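Side-chain contacts in beta-N-acetylglucosaminidase-like protein Glycoside hydrolase family 20 (Flavobacterium johnsoniae, PDB 6YHH), which probably hydrolyses terminal beta-N-acetylhexosamine units from chitin-derived oligosaccharides: residues A[524-527]-A[528-531]; A[531-534]-A[535-538]; A[551-555]-A[556-560]; A[615-618]-A[619-622]. All coordinates share one frame; numbering follows the deposited sequence.

Interaction 1 (A[524-527]-A[528-531])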
# COMPACT_ATOMS: atom_id res chain seq x y z
N SER A 524 -10.80 -21.95 1.00
CA SER A 524 -10.92 -22.82 -0.18
C SER A 524 -10.47 -22.14 -1.46
O SER A 524 -9.84 -22.76 -2.32
CB SER A 524 -12.34 -23.31 -0.29
OG SER A 524 -12.52 -24.15 0.82
N VAL A 525 -10.78 -20.84 -1.57
CA VAL A 525 -10.33 -20.13 -2.79
C VAL A 525 -8.83 -19.90 -2.80
O VAL A 525 -8.19 -20.04 -3.83
CB VAL A 525 -11.16 -18.86 -3.03
CG1 VAL A 525 -10.97 -17.81 -2.02
CG2 VAL A 525 -10.86 -18.32 -4.40
N ASN A 526 -8.25 -19.63 -1.65
CA ASN A 526 -6.79 -19.54 -1.54
C ASN A 526 -6.12 -20.88 -1.87
O ASN A 526 -5.16 -20.94 -2.65
CB ASN A 526 -6.44 -19.09 -0.14
CG ASN A 526 -4.96 -18.78 0.01
OD1 ASN A 526 -4.37 -17.97 -0.73
ND2 ASN A 526 -4.33 -19.52 0.93
N GLU A 527 -6.66 -21.97 -1.33
CA GLU A 527 -6.09 -23.26 -1.71
C GLU A 527 -6.21 -23.55 -3.17
O GLU A 527 -5.32 -24.19 -3.79
CB GLU A 527 -6.73 -24.41 -0.86
CG GLU A 527 -6.41 -24.26 0.60
CD GLU A 527 -7.21 -25.15 1.52
OE1 GLU A 527 -8.31 -25.62 1.16
OE2 GLU A 527 -6.72 -25.33 2.69
N PHE A 528 -7.31 -23.15 -3.79
CA PHE A 528 -7.45 -23.37 -5.25
C PHE A 528 -6.43 -22.49 -6.04
O PHE A 528 -5.95 -22.95 -7.09
CB PHE A 528 -8.87 -23.11 -5.74
CG PHE A 528 -9.18 -23.78 -7.06
CD1 PHE A 528 -9.01 -25.18 -7.21
CD2 PHE A 528 -9.65 -23.09 -8.14
CE1 PHE A 528 -9.20 -25.77 -8.45
CE2 PHE A 528 -9.88 -23.68 -9.37
CZ PHE A 528 -9.67 -25.05 -9.51
N THR A 529 -6.07 -21.29 -5.57
CA THR A 529 -5.02 -20.55 -6.28
C THR A 529 -3.73 -21.33 -6.34
O THR A 529 -2.94 -21.18 -7.27
CB THR A 529 -4.68 -19.18 -5.73
OG1 THR A 529 -4.00 -19.35 -4.47
CG2 THR A 529 -5.86 -18.33 -5.59
N ASN A 530 -3.51 -22.24 -5.36
CA ASN A 530 -2.29 -23.00 -5.29
C ASN A 530 -2.12 -24.16 -6.25
O ASN A 530 -1.04 -24.81 -6.26
CB ASN A 530 -2.02 -23.42 -3.82
CG ASN A 530 -1.79 -22.25 -2.91
OD1 ASN A 530 -1.31 -21.19 -3.33
ND2 ASN A 530 -2.05 -22.46 -1.65
N VAL A 531 -3.11 -24.38 -7.15
CA VAL A 531 -3.00 -25.24 -8.29
C VAL A 531 -3.29 -24.56 -9.60
O VAL A 531 -3.29 -25.23 -10.61
CB VAL A 531 -3.83 -26.52 -8.16
CG1 VAL A 531 -3.22 -27.37 -7.07
CG2 VAL A 531 -5.35 -26.29 -7.97
O HOH W 1 -1.19 -20.47 0.61
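Phe528 joins the preceding turn through its backbone, its N donating to Ser524 O at 3.0 Å in an ordinary i to i+4 bond near the end of helix 523-529. CB stays 3.6 Å from that same Ser524 O, but CG lies anti to the main-chain N (chi1 -159°), a setting that carries the ring off its own helix to Leu619, Ser620 and Leu623 of helix 617-634. Thr529 follows with the next backbone bond, to Val525 O, and adds one from its side chain. At a chi1 of 71° OG1 sits between its own N and carbonyl carbon, and from there the hydroxyl donates to Asn526 O at 2.7 Å, in the carbonyl plane and on a lone pair. The methyl branch turns the other way, CG2 resting 3.4 Å from Val525 O, while OG1 is also hydrogen-bonded to Lys509 NZ. At Asn530 the main bond steps back three residues instead of four: its N donates to Glu527 O at 3.1 Å, above that carbonyl plane, and keeps a weak 3.4 Å bond to Asn526 O. The amide of Asn530 reaches back alongside the helix, where ND2 and Asn526 ND2 both donate to one water, 3.1 Å away in the case of Asn530. Val531 leaves the helix and packs on Trp596 and Leu623. Asn526 O therefore holds a hydroxyl as well as a weakly bound amide, which implies that the closing turn of the helix is secured partly by side-chain chemistry, and the Lys509 ammonium would probably polarise the Thr529 hydroxyl toward stronger donation.

Interaction 2 (A[531-534]-A[535-538]); sequences VCEP and LKGY
From Glu533 to Lys536 the backbone stays extended, passing from the end of strand 532-534 into loop without a turn, and the side chains of these two residues meet three positions apart. The ammonium of Lys536 comes across to the carboxylate of Glu533, NZ lying 2.8 Å from Glu533 OE1 in a salt bridge that uses the anti lone pair, the one directed away from OE2. The lysine chain runs nearly straight as far as CE and then bends at its last torsion (chi4 62°), a kink that brings NZ back over the glutamate stem, 3.5 Å from Glu533 CB. Strand 532-534 pairs antiparallel with strand 660-662 in a small two-stranded sheet, and Glu661 of the partner strand supplies a second carboxylate to Lys536 NZ. A third grip is a water that accepts from Lys536 NZ at 2.8 Å and donates to Pro534 O, also at 2.8 Å. A methionine in place of Lys536 would lack the ammonium and would probably leave the carboxylates of Glu533 and Glu661 without the charge that joins them. The other oxygen, Glu533 OE2, is held by Ser663 OG and Ala564 N, and bonds at both oxygens fix the rotation of the carboxylate. Nearer the backbone, the lysine stem passes the proline carbonyl, with CG 3.6 Å from Pro534 O.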
# COMPACT_ATOMS: atom_id res chain seq x y z
N VAL A 531 -3.11 -24.38 -7.15
CA VAL A 531 -3.00 -25.24 -8.29
C VAL A 531 -3.29 -24.56 -9.60
O VAL A 531 -3.29 -25.23 -10.61
CB VAL A 531 -3.83 -26.52 -8.16
CG1 VAL A 531 -3.22 -27.37 -7.07
CG2 VAL A 531 -5.35 -26.29 -7.97
N CYS A 532 -3.48 -23.24 -9.59
CA CYS A 532 -3.90 -22.53 -10.81
C CYS A 532 -2.89 -21.38 -11.15
O CYS A 532 -2.27 -20.82 -10.26
CB CYS A 532 -5.25 -21.90 -10.67
SG CYS A 532 -6.64 -23.04 -10.53
N GLU A 533 -2.69 -21.19 -12.44
CA GLU A 533 -1.75 -20.19 -12.97
C GLU A 533 -2.41 -19.38 -14.04
O GLU A 533 -3.14 -19.87 -14.83
CB GLU A 533 -0.46 -20.85 -13.42
CG GLU A 533 0.18 -21.67 -12.29
CD GLU A 533 1.46 -22.39 -12.70
OE1 GLU A 533 1.97 -22.25 -13.83
OE2 GLU A 533 1.96 -23.22 -11.89
N PRO A 534 -2.14 -18.09 -14.06
CA PRO A 534 -2.77 -17.32 -15.12
C PRO A 534 -2.27 -17.71 -16.52
O PRO A 534 -1.12 -18.09 -16.72
CB PRO A 534 -2.39 -15.88 -14.81
CG PRO A 534 -1.48 -15.92 -13.66
CD PRO A 534 -1.26 -17.33 -13.19
N LEU A 535 -3.15 -17.63 -17.51
CA LEU A 535 -2.75 -18.04 -18.86
C LEU A 535 -1.51 -17.28 -19.32
O LEU A 535 -1.34 -16.08 -19.07
CB LEU A 535 -3.91 -17.87 -19.83
CG LEU A 535 -5.22 -18.57 -19.61
CD1 LEU A 535 -6.17 -18.45 -20.77
CD2 LEU A 535 -4.92 -20.04 -19.41
N LYS A 536 -0.61 -18.00 -19.99
CA LYS A 536 0.73 -17.50 -20.28
C LYS A 536 0.89 -16.94 -21.68
O LYS A 536 0.19 -17.36 -22.61
CB LYS A 536 1.76 -18.62 -20.07
CG LYS A 536 1.80 -19.13 -18.64
CD LYS A 536 2.54 -20.47 -18.49
CE LYS A 536 2.83 -20.85 -17.03
NZ LYS A 536 1.55 -21.02 -16.28
N GLY A 537 1.86 -16.06 -21.87
CA GLY A 537 2.16 -15.60 -23.22
C GLY A 537 1.19 -14.46 -23.56
O GLY A 537 1.02 -13.50 -22.77
N TYR A 538 0.52 -14.64 -24.71
CA TYR A 538 -0.44 -13.63 -25.17
C TYR A 538 -1.84 -14.24 -25.27
O TYR A 538 -2.63 -13.87 -26.13
CB TYR A 538 0.11 -12.98 -26.50
CG TYR A 538 1.44 -12.18 -26.31
CD1 TYR A 538 1.43 -10.91 -25.77
CD2 TYR A 538 2.67 -12.73 -26.61
CE1 TYR A 538 2.63 -10.18 -25.58
CE2 TYR A 538 3.86 -12.04 -26.43
CZ TYR A 538 3.86 -10.76 -25.86
OH TYR A 538 5.09 -10.02 -25.65
O HOH W 2 1.19 -18.39 -15.25

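Interaction 3 (A[551-555]-A[556-560]); sequences SPFTL and FADAC
Asp558 OD2 is gripped by two donors: Leu555 N, at 3.0 Å and nearly straight (164°), and a water 2.7 Å away that also donates to Pro552 O. The Leu555 amide approaches the anti lone pair of OD2, on the side away from OD1. For this the carboxylate folds back over the chain that precedes the short, weakly bonded helix about 556-559, with CG beside its own main-chain N (chi1 -52°), and OD2 passes as close as 3.0 Å to Phe553 C. OD1 points to the aromatic residue instead, lying in the ring plane at the edge of Phe553, 3.5 Å from CD1, with carboxylate and ring planes 72° apart. Its strongest partner is Arg540, which forms a salt bridge to OD1, so that both oxygens of this buried acid are satisfied. The backbone returns the contact, Asp558 N donating to Leu555 O at 2.9 Å from above the carbonyl plane, and Ala559 N adds only a weak bond to the same oxygen. Phe553 further meets the rings of Tyr547 and His156, while Leu555 packs on Phe59 of the second subunit. Leu555 N thus donates to the Asp558 carboxylate and Asp558 N to the Leu555 carbonyl. The former is the side-chain half of a capping box, typical of a helix N terminus: the acid at the third helical position accepts from the preceding Leu555, which has no polar side chain to complete the box.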
# COMPACT_ATOMS: atom_id res chain seq x y z
N SER A 551 -10.28 -2.12 -17.25
CA SER A 551 -11.01 -3.29 -16.84
C SER A 551 -10.71 -3.67 -15.41
O SER A 551 -9.71 -3.23 -14.82
CB SER A 551 -10.60 -4.45 -17.75
OG SER A 551 -11.14 -4.25 -19.05
N PRO A 552 -11.58 -4.50 -14.79
CA PRO A 552 -11.36 -4.91 -13.43
C PRO A 552 -10.37 -6.04 -13.32
O PRO A 552 -10.59 -7.09 -13.87
CB PRO A 552 -12.73 -5.30 -12.94
CG PRO A 552 -13.40 -5.81 -14.15
CD PRO A 552 -12.89 -4.99 -15.27
N PHE A 553 -9.30 -5.82 -12.56
CA PHE A 553 -8.23 -6.85 -12.32
C PHE A 553 -8.32 -7.27 -10.88
O PHE A 553 -7.33 -7.31 -10.12
CB PHE A 553 -6.84 -6.30 -12.71
CG PHE A 553 -6.67 -6.11 -14.18
CD1 PHE A 553 -6.23 -7.12 -14.96
CD2 PHE A 553 -7.02 -4.93 -14.78
CE1 PHE A 553 -6.17 -6.99 -16.35
CE2 PHE A 553 -6.85 -4.75 -16.15
CZ PHE A 553 -6.44 -5.78 -16.94
N THR A 554 -9.55 -7.63 -10.49
CA THR A 554 -9.89 -8.04 -9.12
C THR A 554 -10.48 -9.46 -9.04
O THR A 554 -11.23 -9.79 -8.10
CB THR A 554 -10.93 -7.03 -8.59
OG1 THR A 554 -12.00 -7.02 -9.51
CG2 THR A 554 -10.35 -5.61 -8.44
N LEU A 555 -10.13 -10.29 -10.01
CA LEU A 555 -10.80 -11.56 -10.22
C LEU A 555 -9.82 -12.68 -10.02
O LEU A 555 -8.65 -12.46 -9.70
CB LEU A 555 -11.44 -11.57 -11.59
CG LEU A 555 -12.51 -10.49 -11.90
CD1 LEU A 555 -13.16 -10.74 -13.28
CD2 LEU A 555 -13.56 -10.43 -10.80
N PHE A 556 -10.29 -13.93 -10.23
CA PHE A 556 -9.42 -15.04 -9.85
C PHE A 556 -8.07 -15.08 -10.51
O PHE A 556 -7.06 -15.37 -9.85
CB PHE A 556 -10.13 -16.35 -10.10
CG PHE A 556 -9.47 -17.57 -9.46
CD1 PHE A 556 -9.44 -17.73 -8.09
CD2 PHE A 556 -8.88 -18.50 -10.27
CE1 PHE A 556 -8.83 -18.86 -7.56
CE2 PHE A 556 -8.24 -19.61 -9.75
CZ PHE A 556 -8.24 -19.79 -8.39
N ALA A 557 -7.97 -14.77 -11.79
CA ALA A 557 -6.67 -14.77 -12.47
C ALA A 557 -5.66 -13.80 -11.84
O ALA A 557 -4.47 -14.08 -11.82
CB ALA A 557 -6.81 -14.46 -13.94
N ASP A 558 -6.20 -12.70 -11.28
CA ASP A 558 -5.38 -11.68 -10.64
C ASP A 558 -4.82 -12.10 -9.31
O ASP A 558 -3.83 -11.56 -8.90
CB ASP A 558 -6.20 -10.40 -10.54
CG ASP A 558 -6.76 -10.05 -11.87
OD1 ASP A 558 -5.90 -9.82 -12.79
OD2 ASP A 558 -7.98 -10.03 -12.05
N ALA A 559 -5.42 -13.12 -8.66
CA ALA A 559 -4.89 -13.74 -7.45
C ALA A 559 -3.97 -14.88 -7.67
O ALA A 559 -3.24 -15.29 -6.76
CB ALA A 559 -6.10 -14.23 -6.61
N CYS A 560 -3.88 -15.36 -8.92
CA CYS A 560 -3.00 -16.47 -9.23
C CYS A 560 -1.64 -16.03 -9.83
O CYS A 560 -1.50 -14.90 -10.41
CB CYS A 560 -3.66 -17.44 -10.22
SG CYS A 560 -5.13 -18.24 -9.57
O HOH W 3 -9.60 -9.65 -14.19

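Interaction 4 (A[615-618]-A[619-622]); sequences PILP and LSKK
Lys622 lies along the carbonyl of Pro618, its N donating to Pro618 O at 3.0 Å while its methylenes pass the same oxygen, CG at 3.1 Å from Pro618 O and CD at 3.4 Å. The chain leaves with CG beside the backbone N (chi1 -69°) and stays extended beyond it, which takes NZ out to a hydrogen bond with His657 NE2. An alanine here lacks the methylenes and the amine, and would probably leave His657 NE2 without this partner and open a gap beside the Pro618 carbonyl. Lys621 takes the contrasting course: only CB approaches the turn before, 3.3 Å from Leu617 O, and the far end of the chain reaches a salt bridge with Asp625. Ser620 has its hydroxyl between the backbone N and carbonyl carbon (chi1 62°), a setting that places OG 3.3 Å from Leu617 O, although its hydrogen bond goes to Asn600 OD1 of helix 583-607. Leu619 keeps CB 3.5 Å from Ile616 O and sends its branches inward to Val660 and Leu662. Ile616 O accepts twice, from Ser620 N at 3.1 Å, nearly along the C=O axis, and from Leu619 N above the carbonyl plane. A doubly accepting Ile616 carbonyl followed by a proline in the opening turn, where the missing N-H costs no intrahelical bond, is typical of the N-terminal turn of an alpha-helix, here helix 617-634.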
# COMPACT_ATOMS: atom_id res chain seq x y z
N PRO A 615 -17.13 -18.41 -12.06
CA PRO A 615 -16.22 -18.77 -13.18
C PRO A 615 -15.20 -19.86 -12.86
O PRO A 615 -14.68 -20.46 -13.79
CB PRO A 615 -15.52 -17.46 -13.51
CG PRO A 615 -16.40 -16.39 -12.94
CD PRO A 615 -17.12 -16.97 -11.74
N ILE A 616 -14.92 -20.10 -11.59
CA ILE A 616 -13.94 -21.10 -11.30
C ILE A 616 -14.56 -22.44 -11.01
O ILE A 616 -13.86 -23.45 -11.06
CB ILE A 616 -12.95 -20.78 -10.19
CG1 ILE A 616 -13.61 -20.54 -8.92
CG2 ILE A 616 -12.12 -19.57 -10.64
CD1 ILE A 616 -12.61 -20.33 -7.77
N LEU A 617 -15.85 -22.47 -10.74
CA LEU A 617 -16.49 -23.78 -10.40
C LEU A 617 -16.27 -24.85 -11.45
O LEU A 617 -16.08 -26.03 -11.11
CB LEU A 617 -18.01 -23.58 -10.10
CG LEU A 617 -18.35 -22.81 -8.81
CD1 LEU A 617 -19.84 -22.81 -8.67
CD2 LEU A 617 -17.64 -23.35 -7.56
N PRO A 618 -16.34 -24.54 -12.76
CA PRO A 618 -16.17 -25.63 -13.71
C PRO A 618 -14.79 -26.26 -13.62
O PRO A 618 -14.61 -27.50 -13.79
CB PRO A 618 -16.35 -24.96 -15.08
CG PRO A 618 -17.27 -23.77 -14.74
CD PRO A 618 -16.76 -23.28 -13.42
N LEU A 619 -13.79 -25.46 -13.26
CA LEU A 619 -12.44 -25.89 -13.23
C LEU A 619 -12.19 -26.73 -11.96
O LEU A 619 -11.56 -27.82 -11.99
CB LEU A 619 -11.46 -24.67 -13.28
CG LEU A 619 -9.99 -25.04 -13.57
CD1 LEU A 619 -9.80 -25.68 -14.91
CD2 LEU A 619 -9.05 -23.79 -13.48
N SER A 620 -12.74 -26.29 -10.84
CA SER A 620 -12.57 -27.01 -9.58
C SER A 620 -13.38 -28.30 -9.65
O SER A 620 -12.96 -29.31 -9.12
CB SER A 620 -12.91 -26.17 -8.35
OG SER A 620 -14.32 -25.73 -8.30
N LYS A 621 -14.51 -28.29 -10.38
CA LYS A 621 -15.28 -29.54 -10.55
C LYS A 621 -14.51 -30.51 -11.39
O LYS A 621 -14.37 -31.71 -11.04
CB LYS A 621 -16.63 -29.26 -11.17
CG LYS A 621 -17.29 -30.56 -11.61
CD LYS A 621 -18.71 -30.37 -12.04
CE LYS A 621 -19.30 -31.69 -12.60
NZ LYS A 621 -19.16 -32.81 -11.67
N LYS A 622 -13.89 -30.06 -12.49
CA LYS A 622 -13.06 -30.93 -13.29
C LYS A 622 -11.91 -31.59 -12.53
O LYS A 622 -11.63 -32.82 -12.64
CB LYS A 622 -12.57 -30.21 -14.55
CG LYS A 622 -13.65 -29.92 -15.55
CD LYS A 622 -13.31 -28.83 -16.58
CE LYS A 622 -14.59 -28.63 -17.44
NZ LYS A 622 -14.44 -27.74 -18.62

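How the interactions relate
All four contacts are local; interactions 1, 3 and 4 close helical turns, while interaction 2 bridges an extended run, and none nests within or crosses another. Interaction 1 closes the last turn of helix 523-529; at the shared Val531 the chain passes into interaction 2, which spans the exit from strand 532-534. Interaction 3 then opens the short helix 556-559, and interaction 4 the long helix 617-634. Though separate in sequence, they converge in space. The Phe556 ring of interaction 3 packs against Phe528 and Thr529 of interaction 1, Cys532 of interaction 2 and Ile616 of interaction 4. Phe528 and Cys532 also touch 615-622, tying the three helices and the small sheet into one core.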